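Outer membrane protein OMP121 (Bacteroides thetaiotaomicron, PDB 5FQ8) probably takes up a substrate across the outer membrane as a TonB-dependent transporter, a beta barrel closed by a plug domain. Local coordinates at residues B[834-838]-B[897-901]; B[189-193]-B[946-950]; B[760-766]-B[793-799]. One frame throughout, in Å; residues are numbered along the deposited sequence.

Contact 1 (B[834-838]-B[897-901]); sequences KDINY and CFLVD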
loop_
_atom_site.group_PDB
_atom_site.type_symbol
_atom_site.label_atom_id
_atom_site.label_comp_id
_atom_site.label_asym_id
_atom_site.label_seq_id
_atom_site.Cartn_x
_atom_site.Cartn_y
_atom_site.Cartn_z
ATOM N N LYS B 834 1.727 15.152 -32.658
ATOM C CA LYS B 834 0.928 15.807 -33.678
ATOM C C LYS B 834 -0.493 16.020 -33.182
ATOM O O LYS B 834 -1.079 17.084 -33.397
ATOM C CB LYS B 834 0.947 14.978 -34.961
ATOM C CG LYS B 834 0.318 15.637 -36.154
ATOM C CD LYS B 834 0.074 14.646 -37.266
ATOM C CE LYS B 834 -0.482 15.326 -38.488
ATOM N NZ LYS B 834 -0.696 14.363 -39.591
ATOM N N ASP B 835 -1.041 15.033 -32.479
ATOM C CA ASP B 835 -2.385 15.144 -31.926
ATOM C C ASP B 835 -2.546 16.409 -31.091
ATOM O O ASP B 835 -3.449 17.216 -31.329
ATOM C CB ASP B 835 -2.688 13.911 -31.076
ATOM C CG ASP B 835 -4.137 13.524 -31.110
ATOM O OD1 ASP B 835 -4.992 14.409 -31.289
ATOM O OD2 ASP B 835 -4.414 12.321 -30.957
ATOM N N ILE B 836 -1.684 16.589 -30.093
ATOM C CA ILE B 836 -1.866 17.690 -29.164
ATOM C C ILE B 836 -1.602 19.019 -29.841
ATOM O O ILE B 836 -2.167 20.044 -29.446
ATOM C CB ILE B 836 -0.967 17.502 -27.934
ATOM C CG1 ILE B 836 -1.308 18.528 -26.875
ATOM C CG2 ILE B 836 0.467 17.641 -28.319
ATOM C CD1 ILE B 836 -2.721 18.459 -26.468
ATOM N N ASN B 837 -0.777 19.026 -30.887
ATOM C CA ASN B 837 -0.418 20.279 -31.524
ATOM C C ASN B 837 -1.414 20.686 -32.582
ATOM O O ASN B 837 -1.584 21.876 -32.842
ATOM C CB ASN B 837 0.977 20.184 -32.121
ATOM C CG ASN B 837 2.025 20.275 -31.082
ATOM O OD1 ASN B 837 2.319 21.345 -30.568
ATOM N ND2 ASN B 837 2.578 19.145 -30.733
ATOM N N TYR B 838 -2.073 19.723 -33.206
ATOM C CA TYR B 838 -3.280 20.044 -33.945
ATOM C C TYR B 838 -4.352 20.594 -33.014
ATOM O O TYR B 838 -4.834 21.715 -33.201
ATOM C CB TYR B 838 -3.763 18.810 -34.700
ATOM C CG TYR B 838 -3.178 18.716 -36.088
ATOM C CD1 TYR B 838 -1.819 18.941 -36.313
ATOM C CD2 TYR B 838 -3.981 18.408 -37.175
ATOM C CE1 TYR B 838 -1.284 18.858 -37.581
ATOM C CE2 TYR B 838 -3.465 18.318 -38.424
ATOM C CZ TYR B 838 -2.115 18.548 -38.629
ATOM O OH TYR B 838 -1.602 18.465 -39.896
ATOM N N CYS B 897 -5.332 11.187 -39.452
ATOM C CA CYS B 897 -4.355 12.264 -39.560
ATOM C C CYS B 897 -3.189 12.060 -38.622
ATOM O O CYS B 897 -2.076 12.509 -38.907
ATOM C CB CYS B 897 -5.019 13.599 -39.264
ATOM S SG CYS B 897 -3.910 14.977 -39.099
ATOM N N PHE B 898 -3.408 11.371 -37.515
ATOM C CA PHE B 898 -2.409 11.300 -36.471
ATOM C C PHE B 898 -1.619 10.015 -36.507
ATOM O O PHE B 898 -0.774 9.807 -35.642
ATOM C CB PHE B 898 -3.072 11.495 -35.117
ATOM C CG PHE B 898 -3.836 12.777 -35.018
ATOM C CD1 PHE B 898 -3.191 13.987 -35.140
ATOM C CD2 PHE B 898 -5.191 12.767 -34.825
ATOM C CE1 PHE B 898 -3.878 15.159 -35.063
ATOM C CE2 PHE B 898 -5.889 13.931 -34.735
ATOM C CZ PHE B 898 -5.239 15.136 -34.856
ATOM N N LEU B 899 -1.858 9.159 -37.486
ATOM C CA LEU B 899 -0.853 8.192 -37.888
ATOM C C LEU B 899 0.172 8.898 -38.762
ATOM O O LEU B 899 -0.185 9.514 -39.773
ATOM C CB LEU B 899 -1.498 7.029 -38.622
ATOM C CG LEU B 899 -2.342 6.167 -37.705
ATOM C CD1 LEU B 899 -3.145 5.206 -38.502
ATOM C CD2 LEU B 899 -1.444 5.428 -36.765
ATOM N N VAL B 900 1.440 8.822 -38.364
ATOM C CA VAL B 900 2.517 9.608 -38.948
ATOM C C VAL B 900 3.552 8.685 -39.573
ATOM O O VAL B 900 3.819 7.595 -39.060
ATOM C CB VAL B 900 3.143 10.507 -37.872
ATOM C CG1 VAL B 900 4.461 11.058 -38.325
ATOM C CG2 VAL B 900 2.183 11.611 -37.546
ATOM N N ASP B 901 4.130 9.131 -40.689
ATOM C CA ASP B 901 5.120 8.347 -41.413
ATOM C C ASP B 901 6.356 8.090 -40.555
ATOM O O ASP B 901 6.927 9.009 -39.971
ATOM C CB ASP B 901 5.499 9.084 -42.699
ATOM C CG ASP B 901 6.215 8.205 -43.704
ATOM O OD1 ASP B 901 6.993 7.318 -43.309
ATOM O OD2 ASP B 901 6.004 8.421 -44.911
#
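K834 crosses the start of 897-901 with its extended side chain, CG anti to the backbone N (chi1 -172°), and is met by a new neighbour at almost every carbon. Near the root, CG lies 4.0 Å from CD1 of the F898 ring. The next carbon, CD, packs against the methyl CG2 of V900 at 3.7 Å. CE then runs past both the carbonyl and the sulfur of C897, and the ammonium NZ ends in a hydrogen bond to C897 O. The modelled separation of 2.4 Å between K834 NZ and C897 O is implausibly short, and the length of the bond is doubtful at this resolution.

Helix 832-839 follows directly on strand 828-831, which pairs antiparallel with strand 899-915 of the barrel, so the helix lies beside the start of that second strand.

Against this part of the helix packs the F898 ring, clasped between two residues. The D835 carboxylate stacks nearly parallel over one face, planes 14° apart, with D835 OD1 3.6 Å from F898 CE2, while C897 SG sits over the rim of the opposite face. D835 is kept in place by Y830, whose OH hydrogen-bonds to OD2. One helical turn on, Y838 brings its CB to the edge of F898, 3.7 Å from CE1. The same F898 edge points at the face of the Y838 ring in an offset edge-to-face pair, centroids 5.6 Å apart and planes at 81°. C897 SG approaches Y838 obliquely, 4.2 Å from the ring centroid, a sulfur-aromatic contact that brings the cysteine between both rings and the lysine tip.

Contact 2 (B[189-193]-B[946-950]); sequences LRLPE and NTFID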
loop_
_atom_site.group_PDB
_atom_site.type_symbol
_atom_site.label_atom_id
_atom_site.label_comp_id
_atom_site.label_asym_id
_atom_site.label_seq_id
_atom_site.Cartn_x
_atom_site.Cartn_y
_atom_site.Cartn_z
ATOM N N LEU B 189 16.659 17.928 -30.239
ATOM C CA LEU B 189 16.970 17.623 -31.634
ATOM C C LEU B 189 15.911 18.077 -32.616
ATOM O O LEU B 189 16.251 18.600 -33.678
ATOM C CB LEU B 189 17.171 16.120 -31.813
ATOM C CG LEU B 189 17.365 15.646 -33.248
ATOM C CD1 LEU B 189 18.635 16.219 -33.791
ATOM C CD2 LEU B 189 17.409 14.142 -33.319
ATOM N N ARG B 190 14.638 17.847 -32.300
ATOM C CA ARG B 190 13.539 18.184 -33.202
ATOM C C ARG B 190 12.314 18.423 -32.338
ATOM O O ARG B 190 11.862 17.523 -31.630
ATOM C CB ARG B 190 13.317 17.071 -34.231
ATOM C CG ARG B 190 11.888 16.631 -34.493
ATOM C CD ARG B 190 11.229 17.388 -35.645
ATOM N NE ARG B 190 11.942 17.265 -36.913
ATOM C CZ ARG B 190 11.693 16.336 -37.829
ATOM N NH1 ARG B 190 10.750 15.441 -37.609
ATOM N NH2 ARG B 190 12.387 16.305 -38.960
ATOM N N LEU B 191 11.837 19.644 -32.335
ATOM C CA LEU B 191 10.549 19.989 -31.774
ATOM C C LEU B 191 9.574 20.202 -32.912
ATOM O O LEU B 191 9.987 20.425 -34.051
ATOM C CB LEU B 191 10.645 21.257 -30.922
ATOM C CG LEU B 191 11.507 21.163 -29.667
ATOM C CD1 LEU B 191 11.726 22.529 -29.076
ATOM C CD2 LEU B 191 10.861 20.258 -28.656
ATOM N N PRO B 192 8.274 20.113 -32.662
ATOM C CA PRO B 192 7.325 20.299 -33.756
ATOM C C PRO B 192 7.413 21.704 -34.312
ATOM O O PRO B 192 7.661 22.670 -33.590
ATOM C CB PRO B 192 5.976 20.030 -33.088
ATOM C CG PRO B 192 6.304 19.177 -31.938
ATOM C CD PRO B 192 7.584 19.708 -31.429
ATOM N N GLU B 193 7.235 21.816 -35.613
ATOM C CA GLU B 193 7.252 23.128 -36.228
ATOM C C GLU B 193 5.935 23.821 -35.948
ATOM O O GLU B 193 4.865 23.274 -36.211
ATOM C CB GLU B 193 7.499 23.015 -37.724
ATOM C CG GLU B 193 7.515 24.339 -38.428
ATOM C CD GLU B 193 7.678 24.197 -39.897
ATOM O OE1 GLU B 193 7.753 23.054 -40.371
ATOM O OE2 GLU B 193 7.730 25.231 -40.576
ATOM N N ASN B 946 5.788 14.979 -42.100
ATOM C CA ASN B 946 6.064 14.820 -40.684
ATOM C C ASN B 946 6.963 15.971 -40.288
ATOM O O ASN B 946 8.157 15.964 -40.579
ATOM C CB ASN B 946 6.707 13.469 -40.420
ATOM C CG ASN B 946 7.288 13.354 -39.044
ATOM O OD1 ASN B 946 7.199 14.258 -38.229
ATOM N ND2 ASN B 946 7.892 12.220 -38.774
ATOM N N THR B 947 6.392 16.961 -39.634
ATOM C CA THR B 947 7.169 18.044 -39.070
ATOM C C THR B 947 7.096 18.023 -37.561
ATOM O O THR B 947 7.182 19.070 -36.920
ATOM C CB THR B 947 6.678 19.388 -39.580
ATOM O OG1 THR B 947 5.296 19.509 -39.262
ATOM C CG2 THR B 947 6.852 19.492 -41.068
ATOM N N PHE B 948 6.919 16.842 -36.983
ATOM C CA PHE B 948 6.540 16.773 -35.584
ATOM C C PHE B 948 7.535 16.026 -34.716
ATOM O O PHE B 948 7.944 16.554 -33.684
ATOM C CB PHE B 948 5.141 16.149 -35.462
ATOM C CG PHE B 948 4.154 16.724 -36.413
ATOM C CD1 PHE B 948 3.792 18.049 -36.331
ATOM C CD2 PHE B 948 3.616 15.952 -37.404
ATOM C CE1 PHE B 948 2.911 18.579 -37.212
ATOM C CE2 PHE B 948 2.743 16.479 -38.286
ATOM C CZ PHE B 948 2.378 17.795 -38.190
ATOM N N ILE B 949 7.931 14.814 -35.085
ATOM C CA ILE B 949 8.696 13.969 -34.185
ATOM C C ILE B 949 9.910 13.353 -34.859
ATOM O O ILE B 949 9.952 13.170 -36.077
ATOM C CB ILE B 949 7.839 12.829 -33.625
ATOM C CG1 ILE B 949 7.329 11.973 -34.772
ATOM C CG2 ILE B 949 6.712 13.362 -32.831
ATOM C CD1 ILE B 949 6.836 10.633 -34.331
ATOM N N ASP B 950 10.893 13.013 -34.043
ATOM C CA ASP B 950 11.895 12.044 -34.439
ATOM C C ASP B 950 11.217 10.702 -34.261
ATOM O O ASP B 950 10.937 10.305 -33.132
ATOM C CB ASP B 950 13.166 12.173 -33.597
ATOM C CG ASP B 950 14.080 10.962 -33.699
ATOM O OD1 ASP B 950 13.821 10.028 -34.468
ATOM O OD2 ASP B 950 15.091 10.947 -32.987
#
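R190, P192 and E193 dock on the backbone of 947-950 in a loop-to-loop contact: 189-193 follows strand 177-188 of the barrel, and 946-950 follows strand 928-941. The anchor is a main-chain hydrogen bond from E193 N to T947 O, 3.0 Å long and almost straight, with the donor nearly in line with the C=O bond. P192 CA sends a C-H to the same T947 O, and the proline ring rests its CG 3.6 Å from F948 O.

R190 bends at chi2 and chi3, which folds its chain over the backbone: CG meets D950 N, CD lies near F948 O, and NH1 comes within 2.9 Å of I949 O. Its NH2 is held by the hydroxyl of T942. Replacing it with an alanine would probably leave T942 OG1 without this donor and open a gap beside the 948-950 backbone.

Where E193 OE1 passes 3.7 Å from T947 CG2, the contact borders another protein: OE1 accepts a hydrogen bond from a polar side chain of that neighbouring chain. D950 lies beside the L189 methyl CD2; its OD1 accepts from the backbone N of E952 and forms a salt bridge with K906.

The bend that presents these carbonyls is stabilised by N946, whose OD1 takes bonds from F948 N at 2.9 Å and, on a lone pair in the carbonyl plane, from I949 N at 3.3 Å: an Asx turn extended into an Asx motif.

Contact 3 (B[760-766]-B[793-799]); sequences PVGVFKA and GICGDMN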
loop_
_atom_site.group_PDB
_atom_site.type_symbol
_atom_site.label_atom_id
_atom_site.label_comp_id
_atom_site.label_asym_id
_atom_site.label_seq_id
_atom_site.Cartn_x
_atom_site.Cartn_y
_atom_site.Cartn_z
ATOM N N PRO B 760 0.268 -7.860 -42.758
ATOM C CA PRO B 760 1.502 -7.812 -41.979
ATOM C C PRO B 760 1.214 -7.604 -40.508
ATOM O O PRO B 760 0.127 -7.193 -40.112
ATOM C CB PRO B 760 2.251 -6.610 -42.567
ATOM C CG PRO B 760 1.664 -6.374 -43.864
ATOM C CD PRO B 760 0.224 -6.767 -43.739
ATOM N N VAL B 761 2.220 -7.899 -39.690
ATOM C CA VAL B 761 2.091 -7.644 -38.265
ATOM C C VAL B 761 1.950 -6.155 -38.030
ATOM O O VAL B 761 2.704 -5.351 -38.584
ATOM C CB VAL B 761 3.298 -8.201 -37.509
ATOM C CG1 VAL B 761 3.405 -7.524 -36.200
ATOM C CG2 VAL B 761 3.141 -9.667 -37.296
ATOM N N GLY B 762 0.973 -5.777 -37.221
ATOM C CA GLY B 762 0.848 -4.396 -36.812
ATOM C C GLY B 762 0.029 -3.525 -37.730
ATOM O O GLY B 762 0.421 -2.397 -38.004
ATOM N N VAL B 763 -1.122 -4.013 -38.190
ATOM C CA VAL B 763 -1.987 -3.217 -39.048
ATOM C C VAL B 763 -2.710 -2.165 -38.229
ATOM O O VAL B 763 -3.195 -2.440 -37.131
ATOM C CB VAL B 763 -2.985 -4.127 -39.769
ATOM C CG1 VAL B 763 -3.942 -3.296 -40.578
ATOM C CG2 VAL B 763 -2.246 -5.077 -40.653
ATOM N N PHE B 764 -2.789 -0.949 -38.758
ATOM C CA PHE B 764 -3.492 0.143 -38.097
ATOM C C PHE B 764 -4.864 0.344 -38.712
ATOM O O PHE B 764 -5.018 0.275 -39.931
ATOM C CB PHE B 764 -2.740 1.458 -38.218
ATOM C CG PHE B 764 -1.658 1.635 -37.226
ATOM C CD1 PHE B 764 -1.911 2.229 -36.015
ATOM C CD2 PHE B 764 -0.378 1.238 -37.520
ATOM C CE1 PHE B 764 -0.919 2.417 -35.112
ATOM C CE2 PHE B 764 0.620 1.432 -36.638
ATOM C CZ PHE B 764 0.352 2.024 -35.418
ATOM N N LYS B 765 -5.851 0.605 -37.857
ATOM C CA LYS B 765 -7.158 1.101 -38.255
ATOM C C LYS B 765 -7.408 2.428 -37.558
ATOM O O LYS B 765 -7.022 2.615 -36.411
ATOM C CB LYS B 765 -8.254 0.113 -37.906
ATOM C CG LYS B 765 -8.231 -1.164 -38.689
ATOM C CD LYS B 765 -9.398 -2.021 -38.324
ATOM C CE LYS B 765 -9.447 -3.284 -39.139
ATOM N NZ LYS B 765 -10.642 -4.096 -38.792
ATOM N N ALA B 766 -8.041 3.356 -38.257
ATOM C CA ALA B 766 -8.291 4.674 -37.695
ATOM C C ALA B 766 -9.463 5.306 -38.424
ATOM O O ALA B 766 -9.815 4.898 -39.527
ATOM C CB ALA B 766 -7.044 5.550 -37.786
ATOM N N GLY B 793 -10.971 2.784 -41.200
ATOM C CA GLY B 793 -10.209 2.361 -42.357
ATOM C C GLY B 793 -8.832 1.839 -41.975
ATOM O O GLY B 793 -8.206 2.329 -41.045
ATOM N N ILE B 794 -8.387 0.810 -42.697
ATOM C CA ILE B 794 -7.003 0.371 -42.599
ATOM C C ILE B 794 -6.105 1.503 -43.055
ATOM O O ILE B 794 -6.395 2.175 -44.048
ATOM C CB ILE B 794 -6.790 -0.892 -43.444
ATOM C CG1 ILE B 794 -7.637 -2.030 -42.908
ATOM C CG2 ILE B 794 -5.362 -1.321 -43.391
ATOM C CD1 ILE B 794 -7.319 -3.345 -43.521
ATOM N N CYS B 795 -5.021 1.744 -42.321
ATOM C CA CYS B 795 -4.231 2.947 -42.548
ATOM C C CYS B 795 -2.732 2.684 -42.572
ATOM O O CYS B 795 -1.949 3.559 -42.218
ATOM C CB CYS B 795 -4.553 4.000 -41.499
ATOM S SG CYS B 795 -6.126 4.755 -41.722
ATOM N N GLY B 796 -2.314 1.517 -43.019
ATOM C CA GLY B 796 -0.907 1.191 -43.044
ATOM C C GLY B 796 -0.528 0.274 -41.903
ATOM O O GLY B 796 -1.335 -0.070 -41.037
ATOM N N ASP B 797 0.730 -0.130 -41.920
ATOM C CA ASP B 797 1.262 -1.078 -40.961
ATOM C C ASP B 797 2.416 -0.441 -40.198
ATOM O O ASP B 797 2.747 0.730 -40.382
ATOM C CB ASP B 797 1.685 -2.375 -41.652
ATOM C CG ASP B 797 2.659 -2.152 -42.779
ATOM O OD1 ASP B 797 2.745 -1.021 -43.296
ATOM O OD2 ASP B 797 3.338 -3.121 -43.161
ATOM N N MET B 798 3.012 -1.224 -39.308
ATOM C CA MET B 798 4.063 -0.721 -38.446
ATOM C C MET B 798 5.429 -0.790 -39.096
ATOM O O MET B 798 6.356 -0.142 -38.602
ATOM C CB MET B 798 4.095 -1.521 -37.147
ATOM C CG MET B 798 4.297 -3.001 -37.400
ATOM S SD MET B 798 5.002 -3.924 -36.057
ATOM C CE MET B 798 3.716 -3.699 -34.894
ATOM N N ASN B 799 5.567 -1.553 -40.182
ATOM C CA ASN B 799 6.868 -1.967 -40.689
ATOM C C ASN B 799 7.457 -0.963 -41.668
ATOM O O ASN B 799 6.753 -0.415 -42.518
ATOM C CB ASN B 799 6.769 -3.323 -41.381
ATOM C CG ASN B 799 6.202 -4.388 -40.497
ATOM O OD1 ASN B 799 6.928 -5.057 -39.774
ATOM N ND2 ASN B 799 4.900 -4.557 -40.543
#
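M798 lays its thioether against the corner at V761 and G762, SD 3.9 Å from V761 CG1 and the terminal methyl CE 3.5 Å from G762 CA. The corner leads into strand 763-766, which pairs with the edge strand 793-794 in a four-stranded antiparallel sheet. At chi3 64° the end of the methionine turns back over the glycine; a CB at G762 would collide with CE, and the backbone angles there (88°/44°) would also press it against the preceding carbonyl.

The strands begin as a regular ladder. A766 and G793 form a hydrogen-bonded pair, N to O both ways, and K765 faces I794 in the adjoining non-hydrogen-bonded pair. Next comes a bulge-like arrangement, in which C795 and G796 together stand opposite F764. C795 N donates to F764 O, from above the carbonyl plane, while F764 N donates to G796 O at 2.8 Å, nearly in line with that C=O. The G796 oxygen also lies in the plane of the F764 ring, at its edge.

On the face carrying K765 and I794, V763 CG1 touches I794 CG2 at 3.7 Å, and K765 itself leads off to a cation-pi contact with Y754. A766 CB lies beside C795 SG.

Farther along, N799 adds a side-chain bond. N799 ND2 donates to V761 O at 3.0 Å, in the carbonyl plane though bent at the hydrogen, and makes a weak 3.4 Å bond to D797 OD2, an oxygen that also rests on P760 CB.

Overall arrangement
Contact 1 lies between the other two and touches both, while contacts 2 and 3 stay about 11 Å apart at their nearest atoms. Its centre lies about 11 Å from that of contact 2, where K834 CG packs against F948 CE2 (3.3 Å) and Y838 CE1 meets F948 CZ. Toward contact 3, about 16 Å between centres, L899 is the link: its CD2 faces F764 CD1 and its CD1 reaches C795 CB. Along the chain, contacts 3 and 1 follow in series inside the long loop closed by contact 2. Contact 2 is nearest the calcium sites, the E193 side chain being about 12 Å from a bound calcium ion.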